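Local coordinates for protein 1-carboxybiuret hydrolase subunit AtzE (Pseudomonas sp., PDB 6C62) that hydrolyses 1-carboxybiuret to urea-1,3-dicarboxylate and ammonia, a step of atrazine degradation, as a member of the amidase family, at residues Pro64-Leu69 against Ala110-Leu115; Arg138-Thr143 against Ser154-Ala159; Gly254-Val259 against Arg362-Leu367. One frame throughout, in Å; residues are numbered along the deposited sequence.

Contact 1: Pro64-Leu69 against Ala110-Leu115; sequences PPLAGL and AGAVLL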
ATOM      1  N   PRO A  64       6.839  -4.327  39.314  1.00 20.66           N
ATOM      2  CA  PRO A  64       7.068  -4.598  37.900  1.00 21.02           C
ATOM      3  C   PRO A  64       8.476  -4.073  37.458  1.00 18.06           C
ATOM      4  O   PRO A  64       9.195  -3.372  38.238  1.00 17.82           O
ATOM      5  CB  PRO A  64       5.857  -3.930  37.224  1.00 21.93           C
ATOM      6  CG  PRO A  64       5.572  -2.784  38.141  1.00 21.94           C
ATOM      7  CD  PRO A  64       5.787  -3.338  39.525  1.00 21.44           C
ATOM      8  N   PRO A  65       8.926  -4.476  36.279  1.00 17.12           N
ATOM      9  CA  PRO A  65      10.336  -4.327  35.921  1.00 16.83           C
ATOM     10  C   PRO A  65      10.848  -2.913  35.756  1.00 16.29           C
ATOM     11  O   PRO A  65      12.072  -2.704  35.841  1.00 18.83           O
ATOM     12  CB  PRO A  65      10.443  -5.023  34.561  1.00 17.92           C
ATOM     13  CG  PRO A  65       9.220  -5.744  34.422  1.00 17.67           C
ATOM     14  CD  PRO A  65       8.165  -5.222  35.274  1.00 16.82           C
ATOM     15  N   LEU A  66       9.969  -1.956  35.512  1.00 14.84           N
ATOM     16  CA  LEU A  66      10.403  -0.538  35.432  1.00 14.48           C
ATOM     17  C   LEU A  66       9.906   0.283  36.623  1.00 13.76           C
ATOM     18  O   LEU A  66       9.800   1.512  36.539  1.00 13.75           O
ATOM     19  CB  LEU A  66       9.907   0.095  34.126  1.00 14.17           C
ATOM     20  CG  LEU A  66      10.456  -0.567  32.829  1.00 15.64           C
ATOM     21  CD1 LEU A  66       9.950   0.152  31.600  1.00 15.39           C
ATOM     22  CD2 LEU A  66      11.950  -0.591  32.787  1.00 16.14           C
ATOM     23  N   ALA A  67       9.597  -0.355  37.735  1.00 12.68           N
ATOM     24  CA  ALA A  67       8.933   0.333  38.853  1.00 12.31           C
ATOM     25  C   ALA A  67       9.668   1.537  39.370  1.00 12.09           C
ATOM     26  O   ALA A  67      10.780   1.436  39.876  1.00 12.96           O
ATOM     27  CB  ALA A  67       8.669  -0.639  40.017  1.00 13.04           C
ATOM     28  N   GLY A  68       9.053   2.694  39.194  1.00 12.58           N
ATOM     29  CA  GLY A  68       9.555   3.962  39.690  1.00 13.01           C
ATOM     30  C   GLY A  68      10.463   4.718  38.736  1.00 12.50           C
ATOM     31  O   GLY A  68      10.920   5.805  39.070  1.00 13.96           O
ATOM     32  N   LEU A  69      10.734   4.168  37.555  1.00 12.95           N
ATOM     33  CA  LEU A  69      11.713   4.751  36.608  1.00 12.86           C
ATOM     34  C   LEU A  69      11.093   5.968  35.919  1.00 12.98           C
ATOM     35  O   LEU A  69      10.065   5.864  35.282  1.00 12.63           O
ATOM     36  CB  LEU A  69      12.141   3.726  35.572  1.00 13.76           C
ATOM     37  CG  LEU A  69      13.283   4.192  34.651  1.00 14.63           C
ATOM     38  CD1 LEU A  69      14.616   4.123  35.363  1.00 16.42           C
ATOM     39  CD2 LEU A  69      13.384   3.387  33.405  1.00 16.09           C
ATOM     40  N   ALA A 110       4.297  -1.242  33.315  1.00 13.16           N
ATOM     41  CA  ALA A 110       5.547  -1.739  33.814  1.00 13.57           C
ATOM     42  C   ALA A 110       6.098  -0.944  35.029  1.00 12.94           C
ATOM     43  O   ALA A 110       7.137  -1.282  35.533  1.00 13.26           O
ATOM     44  CB  ALA A 110       6.580  -1.752  32.688  1.00 14.24           C
ATOM     45  N   GLY A 111       5.390   0.091  35.476  1.00 12.61           N
ATOM     46  CA  GLY A 111       5.712   0.816  36.716  1.00 13.54           C
ATOM     47  C   GLY A 111       6.433   2.115  36.459  1.00 13.09           C
ATOM     48  O   GLY A 111       6.807   2.751  37.389  1.00 13.08           O
ATOM     49  N   ALA A 112       6.661   2.482  35.188  1.00 13.76           N
ATOM     50  CA  ALA A 112       7.377   3.702  34.897  1.00 12.75           C
ATOM     51  C   ALA A 112       6.512   4.931  35.188  1.00 12.09           C
ATOM     52  O   ALA A 112       5.286   4.891  35.134  1.00 12.59           O
ATOM     53  CB  ALA A 112       7.917   3.682  33.490  1.00 12.33           C
ATOM     54  N   VAL A 113       7.190   6.028  35.465  1.00 11.52           N
ATOM     55  CA  VAL A 113       6.598   7.285  35.927  1.00 11.66           C
ATOM     56  C   VAL A 113       6.815   8.410  34.925  1.00 11.92           C
ATOM     57  O   VAL A 113       7.979   8.845  34.660  1.00 12.63           O
ATOM     58  CB  VAL A 113       7.241   7.680  37.285  1.00 11.58           C
ATOM     59  CG1 VAL A 113       6.769   9.045  37.746  1.00 12.50           C
ATOM     60  CG2 VAL A 113       6.899   6.621  38.337  1.00 11.86           C
ATOM     61  N   LEU A 114       5.711   8.954  34.404  1.00 11.54           N
ATOM     62  CA  LEU A 114       5.776   9.892  33.306  1.00 12.18           C
ATOM     63  C   LEU A 114       5.959  11.322  33.787  1.00 13.48           C
ATOM     64  O   LEU A 114       5.114  11.832  34.538  1.00 13.73           O
ATOM     65  CB  LEU A 114       4.498   9.798  32.447  1.00 12.88           C
ATOM     66  CG  LEU A 114       4.388  10.825  31.315  1.00 12.67           C
ATOM     67  CD1 LEU A 114       5.393  10.518  30.273  1.00 12.35           C
ATOM     68  CD2 LEU A 114       3.025  10.760  30.702  1.00 14.11           C
ATOM     69  N   LEU A 115       7.010  11.975  33.304  1.00 13.07           N
ATOM     70  CA  LEU A 115       7.331  13.332  33.682  1.00 14.01           C
ATOM     71  C   LEU A 115       6.883  14.390  32.691  1.00 13.99           C
ATOM     72  O   LEU A 115       6.740  15.595  33.086  1.00 13.07           O
ATOM     73  CB  LEU A 115       8.827  13.475  33.924  1.00 15.51           C
ATOM     74  CG  LEU A 115       9.237  13.274  35.374  1.00 19.48           C
ATOM     75  CD1 LEU A 115       8.677  12.070  36.090  1.00 21.32           C
ATOM     76  CD2 LEU A 115      10.724  13.121  35.320  1.00 22.08           C
TER
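With chi1 at -62°, Leu-66 holds its CG anti to its own carbonyl carbon, and the side chain comes down on Ala-110: CD1 of Leu-66 lies 4.0 Å from CB of Ala-110, while CB of Leu-66 faces CB of Ala-112. Val-113 has CG1 anti to the backbone N (chi1 174°), which leaves CG2 to rest on the bare backbone of Gly-68, 4.0 Å from its CA. Between these side chains the contact is a matter of main chain. Two overlapping beta turns, type I over Pro-64 to Ala-67 and type II over Leu-66 to Leu-69, present N-H groups to the end of helix 102-109. Leu-66 N reaches Ala-110 O at 2.9 Å, somewhat bent, and Gly-68 N meets Gly-111 O more nearly straight but from above the carbonyl plane. In the reverse direction Val-113 N gives an almost linear bond to Leu-69 O at 2.9 Å. Gly-111 ends the helix in a Schellman motif, and its lack of a side chain lets Ala-67 and the Pro-64 ring come close; CG of Pro-64 sits 3.9 Å from its CA. Leu-221 and Ala-225 of helix 216-226 add apolar cover to Leu-66. The carbonyls of Ala-110 and Gly-111, just past the helix end, where no further helical turn supplies N-H groups, thus take donors from the 64-69 loop, and the bond from Val-113 leads directly into the pairing of strands 70-74 and 113-118.

Contact 2: Arg138-Thr143 against Ser154-Ala159; sequences RNPHDT and SGAAIA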
ATOM      1  N   ARG A 138      18.684  22.449  22.937  1.00 12.93           N
ATOM      2  CA  ARG A 138      20.134  22.652  22.885  1.00 13.85           C
ATOM      3  C   ARG A 138      20.869  21.421  23.361  1.00 14.24           C
ATOM      4  O   ARG A 138      20.459  20.752  24.321  1.00 15.14           O
ATOM      5  CB  ARG A 138      20.548  23.876  23.697  1.00 15.28           C
ATOM      6  CG  ARG A 138      19.944  25.187  23.196  1.00 16.57           C
ATOM      7  CD  ARG A 138      20.359  26.405  24.066  1.00 19.47           C
ATOM      8  NE  ARG A 138      19.809  27.611  23.440  1.00 19.40           N
ATOM      9  CZ  ARG A 138      20.402  28.312  22.470  1.00 21.59           C
ATOM     10  NH1 ARG A 138      21.630  28.039  22.003  1.00 21.45           N
ATOM     11  NH2 ARG A 138      19.708  29.321  21.917  1.00 25.44           N
ATOM     12  N   ASN A 139      21.992  21.117  22.721  1.00 14.07           N
ATOM     13  CA  ASN A 139      22.800  19.969  23.093  1.00 13.11           C
ATOM     14  C   ASN A 139      23.394  20.173  24.475  1.00 14.30           C
ATOM     15  O   ASN A 139      24.148  21.133  24.680  1.00 15.71           O
ATOM     16  CB  ASN A 139      23.911  19.791  22.073  1.00 12.75           C
ATOM     17  CG  ASN A 139      24.505  18.429  22.107  1.00 13.91           C
ATOM     18  OD1 ASN A 139      24.959  17.982  23.158  1.00 15.59           O
ATOM     19  ND2 ASN A 139      24.510  17.740  20.952  1.00 12.20           N
ATOM     20  N   PRO A 140      23.145  19.266  25.428  1.00 14.79           N
ATOM     21  CA  PRO A 140      23.738  19.433  26.753  1.00 14.85           C
ATOM     22  C   PRO A 140      25.239  19.348  26.793  1.00 15.24           C
ATOM     23  O   PRO A 140      25.797  19.854  27.727  1.00 14.73           O
ATOM     24  CB  PRO A 140      23.116  18.263  27.548  1.00 16.12           C
ATOM     25  CG  PRO A 140      21.853  17.994  26.872  1.00 15.09           C
ATOM     26  CD  PRO A 140      22.190  18.159  25.433  1.00 15.14           C
ATOM     27  N   HIS A 141      25.886  18.736  25.814  1.00 15.56           N
ATOM     28  CA  HIS A 141      27.373  18.743  25.777  1.00 17.17           C
ATOM     29  C   HIS A 141      27.959  20.055  25.248  1.00 18.83           C
ATOM     30  O   HIS A 141      29.165  20.313  25.431  1.00 18.81           O
ATOM     31  CB  HIS A 141      27.921  17.578  24.950  1.00 16.39           C
ATOM     32  CG  HIS A 141      27.454  16.241  25.448  1.00 17.24           C
ATOM     33  ND1 HIS A 141      27.716  15.793  26.720  1.00 16.48           N
ATOM     34  CD2 HIS A 141      26.644  15.307  24.876  1.00 16.74           C
ATOM     35  CE1 HIS A 141      27.155  14.604  26.892  1.00 19.20           C
ATOM     36  NE2 HIS A 141      26.483  14.290  25.793  1.00 16.57           N
ATOM     37  N   ASP A 142      27.154  20.856  24.550  1.00 18.47           N
ATOM     38  CA  ASP A 142      27.576  22.183  24.087  1.00 18.43           C
ATOM     39  C   ASP A 142      26.332  22.894  23.616  1.00 17.10           C
ATOM     40  O   ASP A 142      25.811  22.631  22.494  1.00 15.59           O
ATOM     41  CB  ASP A 142      28.610  22.035  22.982  1.00 19.98           C
ATOM     42  CG  ASP A 142      29.055  23.383  22.369  1.00 22.25           C
ATOM     43  OD1 ASP A 142      28.418  24.426  22.579  1.00 20.11           O
ATOM     44  OD2 ASP A 142      30.060  23.381  21.626  1.00 21.62           O
ATOM     45  N   THR A 143      25.862  23.828  24.446  1.00 15.48           N
ATOM     46  CA  THR A 143      24.580  24.424  24.230  1.00 16.36           C
ATOM     47  C   THR A 143      24.488  25.398  23.071  1.00 17.02           C
ATOM     48  O   THR A 143      23.391  25.834  22.769  1.00 15.60           O
ATOM     49  CB  THR A 143      23.997  25.035  25.499  1.00 17.41           C
ATOM     50  OG1 THR A 143      24.843  26.056  25.968  1.00 17.88           O
ATOM     51  CG2 THR A 143      23.832  23.931  26.648  1.00 17.66           C
ATOM     52  N   SER A 154      14.032  14.232  23.236  1.00 11.28           N
ATOM     53  CA  SER A 154      14.228  12.873  23.717  1.00 11.33           C
ATOM     54  C   SER A 154      15.648  12.574  23.918  1.00 11.41           C
ATOM     55  O   SER A 154      16.003  11.936  24.919  1.00 12.98           O
ATOM     56  CB  SER A 154      13.574  11.840  22.767  1.00 11.79           C
ATOM     57  OG  SER A 154      12.186  12.189  22.576  1.00 12.07           O
ATOM     58  N   GLY A 155      16.513  13.030  23.029  1.00 10.82           N
ATOM     59  CA  GLY A 155      17.958  12.845  23.224  1.00 11.16           C
ATOM     60  C   GLY A 155      18.531  13.776  24.309  1.00 11.52           C
ATOM     61  O   GLY A 155      19.330  13.355  25.138  1.00 12.00           O
ATOM     62  N   ALA A 156      18.130  15.032  24.284  1.00 12.25           N
ATOM     63  CA  ALA A 156      18.676  16.027  25.225  1.00 12.67           C
ATOM     64  C   ALA A 156      18.274  15.740  26.641  1.00 12.49           C
ATOM     65  O   ALA A 156      19.089  15.893  27.528  1.00 14.59           O
ATOM     66  CB  ALA A 156      18.268  17.435  24.851  1.00 11.26           C
ATOM     67  N   ALA A 157      17.040  15.316  26.864  1.00 12.76           N
ATOM     68  CA  ALA A 157      16.621  15.028  28.242  1.00 13.20           C
ATOM     69  C   ALA A 157      17.482  13.957  28.878  1.00 13.41           C
ATOM     70  O   ALA A 157      17.741  14.034  30.107  1.00 15.14           O
ATOM     71  CB  ALA A 157      15.150  14.631  28.329  1.00 13.05           C
ATOM     72  N   ILE A 158      17.930  12.979  28.087  1.00 12.50           N
ATOM     73  CA  ILE A 158      18.759  11.914  28.631  1.00 13.04           C
ATOM     74  C   ILE A 158      20.198  12.417  28.851  1.00 13.78           C
ATOM     75  O   ILE A 158      20.735  12.217  29.931  1.00 11.82           O
ATOM     76  CB  ILE A 158      18.770  10.666  27.763  1.00 14.86           C
ATOM     77  CG1 ILE A 158      17.317  10.133  27.689  1.00 16.19           C
ATOM     78  CG2 ILE A 158      19.717   9.624  28.321  1.00 13.76           C
ATOM     79  CD1 ILE A 158      17.163   9.246  26.571  1.00 17.33           C
ATOM     80  N   ALA A 159      20.754  13.179  27.905  1.00 11.90           N
ATOM     81  CA  ALA A 159      22.128  13.614  28.019  1.00 11.85           C
ATOM     82  C   ALA A 159      22.273  14.669  29.136  1.00 13.00           C
ATOM     83  O   ALA A 159      23.302  14.767  29.726  1.00 14.45           O
ATOM     84  CB  ALA A 159      22.635  14.159  26.734  1.00 11.97           C
TER
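Apolar contact carries the meeting of Pro-140 with the helix. The pyrrolidine ring fits against one side of helix 152-159, over two alanines a turn apart: its CD lies 4.0 Å from CB of Ala-156, and its CG lies 3.9 Å from CB of Ala-159. The same CG stands 3.5 Å from the carbonyl oxygen of Ala-156, so the ring also covers helix backbone. CB of Ala-156 further touches the backbone O of Arg-138. His-141 adds a smaller contact, its NE2 4.0 Å from CB of Ala-159; chi1 of -57° places the ring beside the backbone N, and NE2 is hydrogen-bonded to the carbonyl of Cys-182, while Trp-417 meets the imidazole edge-to-face.

Polar bonds shape the loop itself. Asn-139 OD1 accepts from His-141 N at 2.9 Å, in the carbonyl plane and on a lone pair, closing an Asx turn inside the type I turn from Asn-139 to Asp-142. The amide's other end, ND2, is held by the carbonyls of Leu-181 and Ile-146. Arg-138 NH1 reaches Thr-143 O at 2.9 Å, edge-on in the guanidinium plane. An Asx turn wrapped in a type I beta turn, with proline at its second position, here ends strand 135-139 and presents Pro-140 to the side of helix 152-159, which begins just after Ser-150, probably a charge-relay residue of the amidase fold.

Contact 3: Gly254-Val259 against Arg362-Leu367; sequences GLRIGV and RDWDIL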
ATOM      1  N   GLY A 254      30.391 -16.217  17.048  1.00 28.57           N
ATOM      2  CA  GLY A 254      29.854 -16.903  15.887  1.00 26.54           C
ATOM      3  C   GLY A 254      28.971 -16.088  14.952  1.00 29.58           C
ATOM      4  O   GLY A 254      28.528 -16.598  13.919  1.00 28.68           O
ATOM      5  N   LEU A 255      28.700 -14.825  15.292  1.00 27.88           N
ATOM      6  CA  LEU A 255      27.946 -13.952  14.419  1.00 26.16           C
ATOM      7  C   LEU A 255      28.790 -13.443  13.293  1.00 24.02           C
ATOM      8  O   LEU A 255      29.961 -13.207  13.441  1.00 25.94           O
ATOM      9  CB  LEU A 255      27.334 -12.794  15.199  1.00 27.49           C
ATOM     10  CG  LEU A 255      26.328 -13.141  16.294  1.00 28.31           C
ATOM     11  CD1 LEU A 255      25.848 -11.834  16.897  1.00 29.77           C
ATOM     12  CD2 LEU A 255      25.125 -13.976  15.849  1.00 29.31           C
ATOM     13  N   ARG A 256      28.174 -13.245  12.140  1.00 22.63           N
ATOM     14  CA  ARG A 256      28.833 -12.640  10.996  1.00 24.56           C
ATOM     15  C   ARG A 256      28.578 -11.114  10.998  1.00 21.74           C
ATOM     16  O   ARG A 256      27.429 -10.655  10.871  1.00 17.86           O
ATOM     17  CB  ARG A 256      28.399 -13.338   9.698  1.00 29.56           C
ATOM     18  CG  ARG A 256      29.610 -13.452   8.738  1.00 37.12           C
ATOM     19  CD  ARG A 256      29.332 -14.060   7.349  1.00 41.45           C
ATOM     20  NE  ARG A 256      30.350 -13.582   6.386  1.00 43.09           N
ATOM     21  CZ  ARG A 256      30.188 -13.398   5.074  1.00 41.04           C
ATOM     22  NH1 ARG A 256      29.035 -13.652   4.468  1.00 41.01           N
ATOM     23  NH2 ARG A 256      31.220 -12.968   4.349  1.00 45.34           N
ATOM     24  N   ILE A 257      29.632 -10.340  11.241  1.00 19.07           N
ATOM     25  CA  ILE A 257      29.483  -8.887  11.421  1.00 18.30           C
ATOM     26  C   ILE A 257      30.303  -8.195  10.364  1.00 18.48           C
ATOM     27  O   ILE A 257      31.474  -8.480  10.205  1.00 17.54           O
ATOM     28  CB  ILE A 257      29.884  -8.431  12.853  1.00 18.48           C
ATOM     29  CG1 ILE A 257      29.241  -9.345  13.913  1.00 18.80           C
ATOM     30  CG2 ILE A 257      29.557  -6.935  13.100  1.00 17.67           C
ATOM     31  CD1 ILE A 257      29.309  -8.832  15.340  1.00 18.87           C
ATOM     32  N   GLY A 258      29.692  -7.289   9.626  1.00 17.00           N
ATOM     33  CA  GLY A 258      30.357  -6.528   8.604  1.00 15.58           C
ATOM     34  C   GLY A 258      30.249  -5.032   8.739  1.00 15.46           C
ATOM     35  O   GLY A 258      29.408  -4.511   9.483  1.00 16.24           O
ATOM     36  N   VAL A 259      31.117  -4.344   8.007  1.00 15.06           N
ATOM     37  CA  VAL A 259      31.173  -2.895   7.972  1.00 16.36           C
ATOM     38  C   VAL A 259      30.685  -2.405   6.613  1.00 15.70           C
ATOM     39  O   VAL A 259      31.200  -2.854   5.576  1.00 15.06           O
ATOM     40  CB  VAL A 259      32.630  -2.396   8.161  1.00 19.08           C
ATOM     41  CG1 VAL A 259      32.711  -0.898   8.158  1.00 20.41           C
ATOM     42  CG2 VAL A 259      33.211  -2.895   9.442  1.00 20.16           C
ATOM     43  N   ARG A 362      20.747 -12.704   4.613  1.00 20.01           N
ATOM     44  CA  ARG A 362      21.021 -14.134   4.618  1.00 23.58           C
ATOM     45  C   ARG A 362      22.514 -14.435   4.792  1.00 23.09           C
ATOM     46  O   ARG A 362      22.862 -15.534   5.126  1.00 26.97           O
ATOM     47  CB  ARG A 362      20.399 -14.807   3.361  1.00 25.82           C
ATOM     48  CG  ARG A 362      18.877 -14.793   3.482  1.00 28.95           C
ATOM     49  CD  ARG A 362      18.177 -15.798   2.598  1.00 37.82           C
ATOM     50  NE  ARG A 362      17.873 -15.250   1.269  1.00 43.70           N
ATOM     51  CZ  ARG A 362      16.806 -14.473   0.961  1.00 44.15           C
ATOM     52  NH1 ARG A 362      16.658 -14.041  -0.290  1.00 40.98           N
ATOM     53  NH2 ARG A 362      15.911 -14.081   1.893  1.00 44.81           N
ATOM     54  N   ASP A 363      23.394 -13.482   4.546  1.00 23.15           N
ATOM     55  CA  ASP A 363      24.833 -13.665   4.641  1.00 24.18           C
ATOM     56  C   ASP A 363      25.438 -12.945   5.865  1.00 24.02           C
ATOM     57  O   ASP A 363      26.609 -13.122   6.131  1.00 27.60           O
ATOM     58  CB  ASP A 363      25.504 -13.151   3.372  1.00 26.69           C
ATOM     59  CG  ASP A 363      24.928 -13.823   2.054  1.00 28.15           C
ATOM     60  OD1 ASP A 363      24.473 -14.982   2.072  1.00 29.36           O
ATOM     61  OD2 ASP A 363      24.888 -13.180   0.995  1.00 31.06           O
ATOM     62  N   TRP A 364      24.659 -12.128   6.599  1.00 20.77           N
ATOM     63  CA  TRP A 364      25.218 -11.262   7.642  1.00 19.71           C
ATOM     64  C   TRP A 364      24.247 -11.240   8.799  1.00 20.17           C
ATOM     65  O   TRP A 364      23.019 -11.290   8.564  1.00 17.46           O
ATOM     66  CB  TRP A 364      25.479  -9.851   7.118  1.00 18.58           C
ATOM     67  CG  TRP A 364      26.471  -9.834   6.050  1.00 17.86           C
ATOM     68  CD1 TRP A 364      26.240  -9.808   4.702  1.00 18.95           C
ATOM     69  CD2 TRP A 364      27.890  -9.929   6.198  1.00 18.74           C
ATOM     70  NE1 TRP A 364      27.441  -9.856   3.998  1.00 18.69           N
ATOM     71  CE2 TRP A 364      28.457  -9.933   4.903  1.00 18.28           C
ATOM     72  CE3 TRP A 364      28.750  -9.987   7.319  1.00 18.25           C
ATOM     73  CZ2 TRP A 364      29.842  -9.990   4.686  1.00 19.65           C
ATOM     74  CZ3 TRP A 364      30.120 -10.032   7.113  1.00 18.18           C
ATOM     75  CH2 TRP A 364      30.655 -10.051   5.823  1.00 18.96           C
ATOM     76  N   ASP A 365      24.790 -11.191  10.031  1.00 18.71           N
ATOM     77  CA  ASP A 365      23.962 -11.054  11.237  1.00 18.94           C
ATOM     78  C   ASP A 365      23.816  -9.578  11.665  1.00 17.10           C
ATOM     79  O   ASP A 365      22.706  -9.138  11.994  1.00 16.44           O
ATOM     80  CB  ASP A 365      24.519 -11.899  12.365  1.00 20.60           C
ATOM     81  CG  ASP A 365      24.548 -13.386  11.984  1.00 24.30           C
ATOM     82  OD1 ASP A 365      23.443 -13.895  11.775  1.00 25.58           O
ATOM     83  OD2 ASP A 365      25.658 -14.008  11.773  1.00 24.91           O
ATOM     84  N   ILE A 366      24.932  -8.846  11.645  1.00 16.34           N
ATOM     85  CA  ILE A 366      24.961  -7.418  12.015  1.00 15.87           C
ATOM     86  C   ILE A 366      25.819  -6.655  11.003  1.00 15.73           C
ATOM     87  O   ILE A 366      26.885  -7.166  10.578  1.00 14.85           O
ATOM     88  CB  ILE A 366      25.505  -7.249  13.440  1.00 16.17           C
ATOM     89  CG1 ILE A 366      24.570  -7.826  14.454  1.00 17.35           C
ATOM     90  CG2 ILE A 366      25.669  -5.793  13.814  1.00 17.12           C
ATOM     91  CD1 ILE A 366      25.313  -8.443  15.573  1.00 19.55           C
ATOM     92  N   LEU A 367      25.375  -5.465  10.621  1.00 13.54           N
ATOM     93  CA  LEU A 367      26.154  -4.561   9.773  1.00 13.33           C
ATOM     94  C   LEU A 367      26.317  -3.236  10.481  1.00 15.03           C
ATOM     95  O   LEU A 367      25.382  -2.775  11.143  1.00 15.14           O
ATOM     96  CB  LEU A 367      25.520  -4.382   8.393  1.00 12.62           C
ATOM     97  CG  LEU A 367      25.425  -5.710   7.591  1.00 13.27           C
ATOM     98  CD1 LEU A 367      24.519  -5.574   6.382  1.00 14.21           C
ATOM     99  CD2 LEU A 367      26.810  -6.132   7.107  1.00 12.85           C
TER
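Arg-256 reaches across to Trp-364 and Asp-363 along its whole length. Its CB lies 3.5 Å from Asp-365 OD2, and CG passes over the CE3 and CZ3 atoms of the indole. From CG to NE the chain is extended (chi2 -177°), which carries CD over the six-membered ring in a CH-pi contact, close also to Asp-363 O, and NE on past CZ3 and CH2. At CZ the guanidinium lies flat on Trp-364, centres 3.7 Å apart and planes inclined by 21°, a stacked cation-pi pair; the opposite face of the indole meets CD2 of Leu-367. NH2 lies over CZ2 and forms a salt bridge with Glu-287. NH1 turns to the carbonyl O of Asp-363 at 3.0 Å, a bent bond tilted from the guanidinium plane.

Arg-256 N gives a nearly linear bond of 2.7 Å to Asp-365 OD2, which uses its anti lone pair, and Arg-256 O accepts two donors, Asp-365 N at 2.8 Å and Ile-366 N at 3.2 Å. Gly-258 N continues the parallel pairing to Ile-366 O at 3.0 Å. On the face of Ile-257 and Ile-366 the two CD1 atoms meet, and CD1 of Leu-255 joins Ile-366 CD1 at 3.7 Å. The indole face, the Asp-363 carbonyl and the Glu-287 carboxylate probably offset the positive charge of Arg-256 and together fix its guanidinium's rotation.

Overall arrangement
From the N terminus, the chain passes helix 43-58 and enters contact 1, which closes a loop of 40 residues and sets strand 70-74 beside strand 113-118 near one end of the central mixed sheet. Contact 2 comes next and is local, with ten residues between its segments, tying the end of strand 135-139 to helix 152-159. Contact 3 closes the longest loop, 102 mostly helical residues, and pairs strands 257-260 and 366-370 toward the other end of the same sheet. The three follow in series, neither nested nor crossed. Contacts 1 and 2 have centres 23 Å apart; the centre of contact 3 is about 35 Å from that of contact 1 and 32 Å from that of contact 2.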